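Local coordinates for protein diffuse adherence adhesin (Escherichia coli, PDB 4MEE) that attaches bacteria to human and other mammalian cells and drives autoaggregation and biofilm formation, this chain being its C-terminal outer-membrane transport unit, at residues 229-243 against 259-273. Residues are numbered along the deposited sequence; the frame is centred on the assembly and turned at random.
Sequences LGDFTLGIMGGYANA and TLDGYSVGVYGTWYQ
L229 opens the contact weakly: its carbonyl O accepts a weak, bent hydrogen bond from W271 NE1 at the edge of the indole. From here 230-243 runs antiparallel to 259-273, the two strands of a beta hairpin in the wall of the up-and-down autotransporter beta-barrel. Pairing is regular and unbulged, from D231 with Y272, joined by D231 N to Y272 O (3.0 Å), to A243 with L260. One face, carrying F232, L234, I236, Y240, W271, V267, V265 and Y263, is the outer surface, its apolar middle consistent with contact to lipid; the other turns to the barrel interior. W271 CG, turned away from its own N (chi1 176°), carries the indole alongside F232 and sets CD1 over one face of the phenyl ring, 3.4 Å from F232 CE2, the planes inclined at 47°. On the inner face T233 CB meets T270 CB across a hydrogen-bonded pair. G235 comes next, and the Y268 ring folds over its backbone in a CH-pi contact, G235 CA 4.0 Å from the ring centroid; Y268 OH is hydrogen-bonded to the indole NE1 of W189, which probably helps fix the ring. M237 approaches the same ring from its edge, a Met-aromatic contact with SD 5.3 Å from the centroid, while its CE touches Y268 CB at 3.5 Å. Inward, G239 faces S264, which packs on F164. On the outer face Y240 presents CD1 over a face of the Y263 ring, offset toward its rim, with the planes at 46°. Its hydroxyl then donates to D261 OD1 at 2.7 Å, meeting that oxygen nearly along the C-O axis. Inward again, A243 and L260 both touch L159 of helix 149-162, the helix held within the barrel, and A243 N bonds to L260 O at 2.8 Å.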
loop_
_atom_site.group_PDB
_atom_site.type_symbol
_atom_site.label_atom_id
_atom_site.label_comp_id
_atom_site.label_asym_id
_atom_site.label_seq_id
_atom_site.Cartn_x
_atom_site.Cartn_y
_atom_site.Cartn_z
ATOM N N LEU A 229 -30.852 -4.349 -0.705
ATOM C CA LEU A 229 -29.751 -3.397 -0.913
ATOM C C LEU A 229 -28.532 -3.711 -1.783
ATOM O O LEU A 229 -27.831 -2.784 -2.136
ATOM C CB LEU A 229 -29.224 -2.920 0.418
ATOM C CG LEU A 229 -28.856 -4.085 1.317
ATOM C CD1 LEU A 229 -27.446 -3.887 1.829
ATOM C CD2 LEU A 229 -29.851 -4.206 2.453
ATOM N N GLY A 230 -28.209 -4.959 -2.085
ATOM C CA GLY A 230 -27.049 -5.150 -2.947
ATOM C C GLY A 230 -26.348 -6.491 -2.929
ATOM O O GLY A 230 -26.891 -7.477 -2.470
ATOM N N ASP A 231 -25.125 -6.529 -3.442
ATOM C CA ASP A 231 -24.343 -7.754 -3.425
ATOM C C ASP A 231 -23.191 -7.583 -2.502
ATOM O O ASP A 231 -22.384 -6.699 -2.702
ATOM C CB ASP A 231 -23.738 -8.017 -4.778
ATOM C CG ASP A 231 -24.687 -7.754 -5.868
ATOM O OD1 ASP A 231 -25.670 -7.041 -5.621
ATOM O OD2 ASP A 231 -24.466 -8.261 -6.978
ATOM N N PHE A 232 -23.070 -8.465 -1.527
ATOM C CA PHE A 232 -21.986 -8.382 -0.580
ATOM C C PHE A 232 -21.015 -9.528 -0.731
ATOM O O PHE A 232 -21.396 -10.607 -1.151
ATOM C CB PHE A 232 -22.548 -8.442 0.817
ATOM C CG PHE A 232 -23.456 -7.328 1.137
ATOM C CD1 PHE A 232 -24.760 -7.344 0.714
ATOM C CD2 PHE A 232 -23.006 -6.271 1.886
ATOM C CE1 PHE A 232 -25.601 -6.313 1.030
ATOM C CE2 PHE A 232 -23.840 -5.236 2.205
ATOM C CZ PHE A 232 -25.139 -5.257 1.778
ATOM N N THR A 233 -19.763 -9.290 -0.363
ATOM C CA THR A 233 -18.788 -10.348 -0.275
ATOM C C THR A 233 -18.005 -10.240 1.003
ATOM O O THR A 233 -17.659 -9.158 1.415
ATOM C CB THR A 233 -17.758 -10.221 -1.374
ATOM O OG1 THR A 233 -18.255 -10.847 -2.556
ATOM C CG2 THR A 233 -16.519 -10.909 -0.945
ATOM N N LEU A 234 -17.716 -11.365 1.635
ATOM C CA LEU A 234 -16.875 -11.366 2.825
ATOM C C LEU A 234 -15.804 -12.406 2.658
ATOM O O LEU A 234 -16.097 -13.525 2.317
ATOM C CB LEU A 234 -17.702 -11.688 4.041
ATOM C CG LEU A 234 -18.379 -10.417 4.519
ATOM C CD1 LEU A 234 -19.884 -10.580 4.451
ATOM C CD2 LEU A 234 -17.902 -10.035 5.909
ATOM N N GLY A 235 -14.555 -12.042 2.889
ATOM C CA GLY A 235 -13.469 -12.948 2.587
ATOM C C GLY A 235 -12.380 -12.820 3.606
ATOM O O GLY A 235 -12.542 -12.110 4.579
ATOM N N ILE A 236 -11.280 -13.522 3.395
ATOM C CA ILE A 236 -10.157 -13.377 4.287
ATOM C C ILE A 236 -8.845 -13.326 3.535
ATOM O O ILE A 236 -8.706 -13.917 2.477
ATOM C CB ILE A 236 -10.134 -14.473 5.342
ATOM C CG1 ILE A 236 -9.605 -15.768 4.782
ATOM C CG2 ILE A 236 -11.538 -14.813 5.769
ATOM C CD1 ILE A 236 -10.312 -16.904 5.448
ATOM N N MET A 237 -7.880 -12.610 4.099
ATOM C CA MET A 237 -6.612 -12.355 3.439
ATOM C C MET A 237 -5.458 -12.557 4.377
ATOM O O MET A 237 -5.631 -12.460 5.565
ATOM C CB MET A 237 -6.574 -10.922 3.008
ATOM C CG MET A 237 -7.275 -10.014 3.962
ATOM S SD MET A 237 -6.847 -8.390 3.357
ATOM C CE MET A 237 -8.146 -7.462 4.132
ATOM N N GLY A 238 -4.275 -12.797 3.832
ATOM C CA GLY A 238 -3.075 -12.946 4.646
ATOM C C GLY A 238 -1.885 -12.648 3.769
ATOM O O GLY A 238 -2.024 -12.673 2.570
ATOM N N GLY A 239 -0.722 -12.354 4.336
ATOM C CA GLY A 239 0.433 -12.044 3.492
ATOM C C GLY A 239 1.760 -12.159 4.201
ATOM O O GLY A 239 1.797 -12.286 5.401
ATOM N N TYR A 240 2.847 -12.143 3.448
ATOM C CA TYR A 240 4.169 -12.128 4.022
ATOM C C TYR A 240 4.954 -11.147 3.202
ATOM O O TYR A 240 4.869 -11.181 2.000
ATOM C CB TYR A 240 4.826 -13.490 3.893
ATOM C CG TYR A 240 6.309 -13.410 3.959
ATOM C CD1 TYR A 240 6.936 -13.159 5.149
ATOM C CD2 TYR A 240 7.074 -13.563 2.835
ATOM C CE1 TYR A 240 8.279 -13.064 5.222
ATOM C CE2 TYR A 240 8.419 -13.468 2.897
ATOM C CZ TYR A 240 9.006 -13.222 4.101
ATOM O OH TYR A 240 10.346 -13.129 4.191
ATOM N N ALA A 241 5.734 -10.288 3.828
ATOM C CA ALA A 241 6.463 -9.299 3.062
ATOM C C ALA A 241 7.818 -9.090 3.622
ATOM O O ALA A 241 8.045 -9.397 4.752
ATOM C CB ALA A 241 5.734 -8.007 3.120
ATOM N N ASN A 242 8.718 -8.513 2.848
ATOM C CA ASN A 242 10.037 -8.268 3.373
ATOM C C ASN A 242 10.759 -7.101 2.707
ATOM O O ASN A 242 10.644 -6.920 1.523
ATOM C CB ASN A 242 10.855 -9.525 3.233
ATOM C CG ASN A 242 12.202 -9.236 2.690
ATOM O OD1 ASN A 242 12.327 -8.491 1.727
ATOM N ND2 ASN A 242 13.225 -9.777 3.320
ATOM N N ALA A 243 11.544 -6.331 3.446
ATOM C CA ALA A 243 12.204 -5.191 2.832
ATOM C C ALA A 243 13.593 -4.944 3.346
ATOM O O ALA A 243 13.916 -5.318 4.436
ATOM C CB ALA A 243 11.382 -3.971 3.066
ATOM N N THR A 259 16.445 -3.718 7.835
ATOM C CA THR A 259 15.717 -4.790 7.190
ATOM C C THR A 259 14.457 -5.115 7.933
ATOM O O THR A 259 14.358 -4.858 9.112
ATOM C CB THR A 259 16.542 -6.049 7.197
ATOM O OG1 THR A 259 16.286 -6.751 8.415
ATOM C CG2 THR A 259 17.964 -5.677 7.159
ATOM N N LEU A 260 13.485 -5.708 7.255
ATOM C CA LEU A 260 12.193 -5.914 7.887
ATOM C C LEU A 260 11.453 -7.115 7.303
ATOM O O LEU A 260 11.399 -7.255 6.104
ATOM C CB LEU A 260 11.404 -4.649 7.688
ATOM C CG LEU A 260 9.992 -4.467 8.159
ATOM C CD1 LEU A 260 9.970 -4.176 9.633
ATOM C CD2 LEU A 260 9.521 -3.272 7.395
ATOM N N ASP A 261 10.900 -7.979 8.147
ATOM C CA ASP A 261 10.151 -9.142 7.705
ATOM C C ASP A 261 8.869 -9.099 8.437
ATOM O O ASP A 261 8.881 -8.898 9.620
ATOM C CB ASP A 261 10.835 -10.390 8.172
ATOM C CG ASP A 261 11.760 -10.930 7.155
ATOM O OD1 ASP A 261 11.268 -11.551 6.201
ATOM O OD2 ASP A 261 12.978 -10.723 7.298
ATOM N N GLY A 262 7.755 -9.309 7.766
ATOM C CA GLY A 262 6.477 -9.121 8.424
ATOM C C GLY A 262 5.454 -10.125 7.988
ATOM O O GLY A 262 5.703 -10.865 7.064
ATOM N N TYR A 263 4.313 -10.148 8.671
ATOM C CA TYR A 263 3.208 -11.042 8.343
ATOM C C TYR A 263 1.891 -10.330 8.570
ATOM O O TYR A 263 1.829 -9.435 9.381
ATOM C CB TYR A 263 3.257 -12.284 9.224
ATOM C CG TYR A 263 4.404 -13.186 8.926
ATOM C CD1 TYR A 263 4.251 -14.251 8.077
ATOM C CD2 TYR A 263 5.635 -12.975 9.502
ATOM C CE1 TYR A 263 5.291 -15.071 7.797
ATOM C CE2 TYR A 263 6.683 -13.784 9.222
ATOM C CZ TYR A 263 6.494 -14.832 8.374
ATOM O OH TYR A 263 7.533 -15.647 8.099
ATOM N N SER A 264 0.836 -10.717 7.860
ATOM C CA SER A 264 -0.465 -10.088 8.075
ATOM C C SER A 264 -1.616 -11.070 7.983
ATOM O O SER A 264 -1.485 -12.118 7.390
ATOM C CB SER A 264 -0.681 -8.950 7.087
ATOM O OG SER A 264 -1.361 -9.400 5.937
ATOM N N VAL A 265 -2.739 -10.738 8.593
ATOM C CA VAL A 265 -3.891 -11.569 8.448
ATOM C C VAL A 265 -5.099 -10.745 8.748
ATOM O O VAL A 265 -5.067 -9.904 9.617
ATOM C CB VAL A 265 -3.892 -12.652 9.489
ATOM C CG1 VAL A 265 -4.573 -12.098 10.707
ATOM C CG2 VAL A 265 -4.664 -13.833 8.972
ATOM N N GLY A 266 -6.190 -11.000 8.063
ATOM C CA GLY A 266 -7.351 -10.181 8.300
ATOM C C GLY A 266 -8.498 -10.564 7.419
ATOM O O GLY A 266 -8.453 -11.583 6.755
ATOM N N VAL A 267 -9.525 -9.731 7.425
ATOM C CA VAL A 267 -10.727 -9.976 6.680
ATOM C C VAL A 267 -11.099 -8.730 5.929
ATOM O O VAL A 267 -10.815 -7.630 6.383
ATOM C CB VAL A 267 -11.860 -10.230 7.646
ATOM C CG1 VAL A 267 -11.484 -11.381 8.540
ATOM C CG2 VAL A 267 -12.084 -8.988 8.478
ATOM N N TYR A 268 -11.750 -8.895 4.784
ATOM C CA TYR A 268 -12.179 -7.761 3.976
ATOM C C TYR A 268 -13.636 -7.849 3.575
ATOM O O TYR A 268 -14.241 -8.895 3.684
ATOM C CB TYR A 268 -11.315 -7.642 2.739
ATOM C CG TYR A 268 -11.357 -8.818 1.841
ATOM C CD1 TYR A 268 -12.442 -9.046 1.025
ATOM C CD2 TYR A 268 -10.298 -9.688 1.785
ATOM C CE1 TYR A 268 -12.475 -10.124 0.180
ATOM C CE2 TYR A 268 -10.320 -10.761 0.945
ATOM C CZ TYR A 268 -11.410 -10.978 0.148
ATOM O OH TYR A 268 -11.419 -12.055 -0.686
ATOM N N GLY A 269 -14.189 -6.738 3.102
ATOM C CA GLY A 269 -15.592 -6.684 2.718
ATOM C C GLY A 269 -15.802 -5.898 1.441
ATOM O O GLY A 269 -15.043 -4.993 1.138
ATOM N N THR A 270 -16.836 -6.249 0.688
ATOM C CA THR A 270 -17.126 -5.594 -0.561
ATOM C C THR A 270 -18.610 -5.367 -0.741
ATOM O O THR A 270 -19.394 -6.188 -0.323
ATOM C CB THR A 270 -16.736 -6.517 -1.684
ATOM O OG1 THR A 270 -15.450 -6.135 -2.167
ATOM C CG2 THR A 270 -17.731 -6.393 -2.763
ATOM N N TRP A 271 -19.007 -4.272 -1.382
ATOM C CA TRP A 271 -20.426 -4.027 -1.622
ATOM C C TRP A 271 -20.667 -3.361 -2.945
ATOM O O TRP A 271 -19.989 -2.414 -3.246
ATOM C CB TRP A 271 -20.952 -3.060 -0.590
ATOM C CG TRP A 271 -22.345 -2.682 -0.813
ATOM C CD1 TRP A 271 -23.421 -3.473 -0.639
ATOM C CD2 TRP A 271 -22.844 -1.410 -1.212
ATOM N NE1 TRP A 271 -24.563 -2.787 -0.906
ATOM C CE2 TRP A 271 -24.236 -1.513 -1.261
ATOM C CE3 TRP A 271 -22.253 -0.197 -1.527
ATOM C CZ2 TRP A 271 -25.040 -0.463 -1.616
ATOM C CZ3 TRP A 271 -23.052 0.846 -1.884
ATOM C CH2 TRP A 271 -24.434 0.709 -1.924
ATOM N N TYR A 272 -21.642 -3.828 -3.716
ATOM C CA TYR A 272 -22.063 -3.150 -4.936
ATOM C C TYR A 272 -23.560 -3.028 -4.926
ATOM O O TYR A 272 -24.235 -4.005 -4.694
ATOM C CB TYR A 272 -21.663 -3.969 -6.138
ATOM C CG TYR A 272 -20.214 -3.946 -6.370
ATOM C CD1 TYR A 272 -19.375 -4.677 -5.584
ATOM C CD2 TYR A 272 -19.681 -3.185 -7.369
ATOM C CE1 TYR A 272 -18.036 -4.651 -5.781
ATOM C CE2 TYR A 272 -18.340 -3.157 -7.586
ATOM C CZ TYR A 272 -17.527 -3.896 -6.783
ATOM O OH TYR A 272 -16.187 -3.878 -6.984
ATOM N N GLN A 273 -24.091 -1.831 -5.130
ATOM C CA GLN A 273 -25.542 -1.688 -5.170
ATOM C C GLN A 273 -26.214 -2.254 -6.404
ATOM O O GLN A 273 -27.251 -2.884 -6.291
ATOM C CB GLN A 273 -25.977 -0.254 -4.951
ATOM C CG GLN A 273 -25.658 0.677 -6.077
ATOM C CD GLN A 273 -26.451 1.938 -5.950
ATOM O OE1 GLN A 273 -26.177 2.916 -6.625
ATOM N NE2 GLN A 273 -27.450 1.925 -5.076
#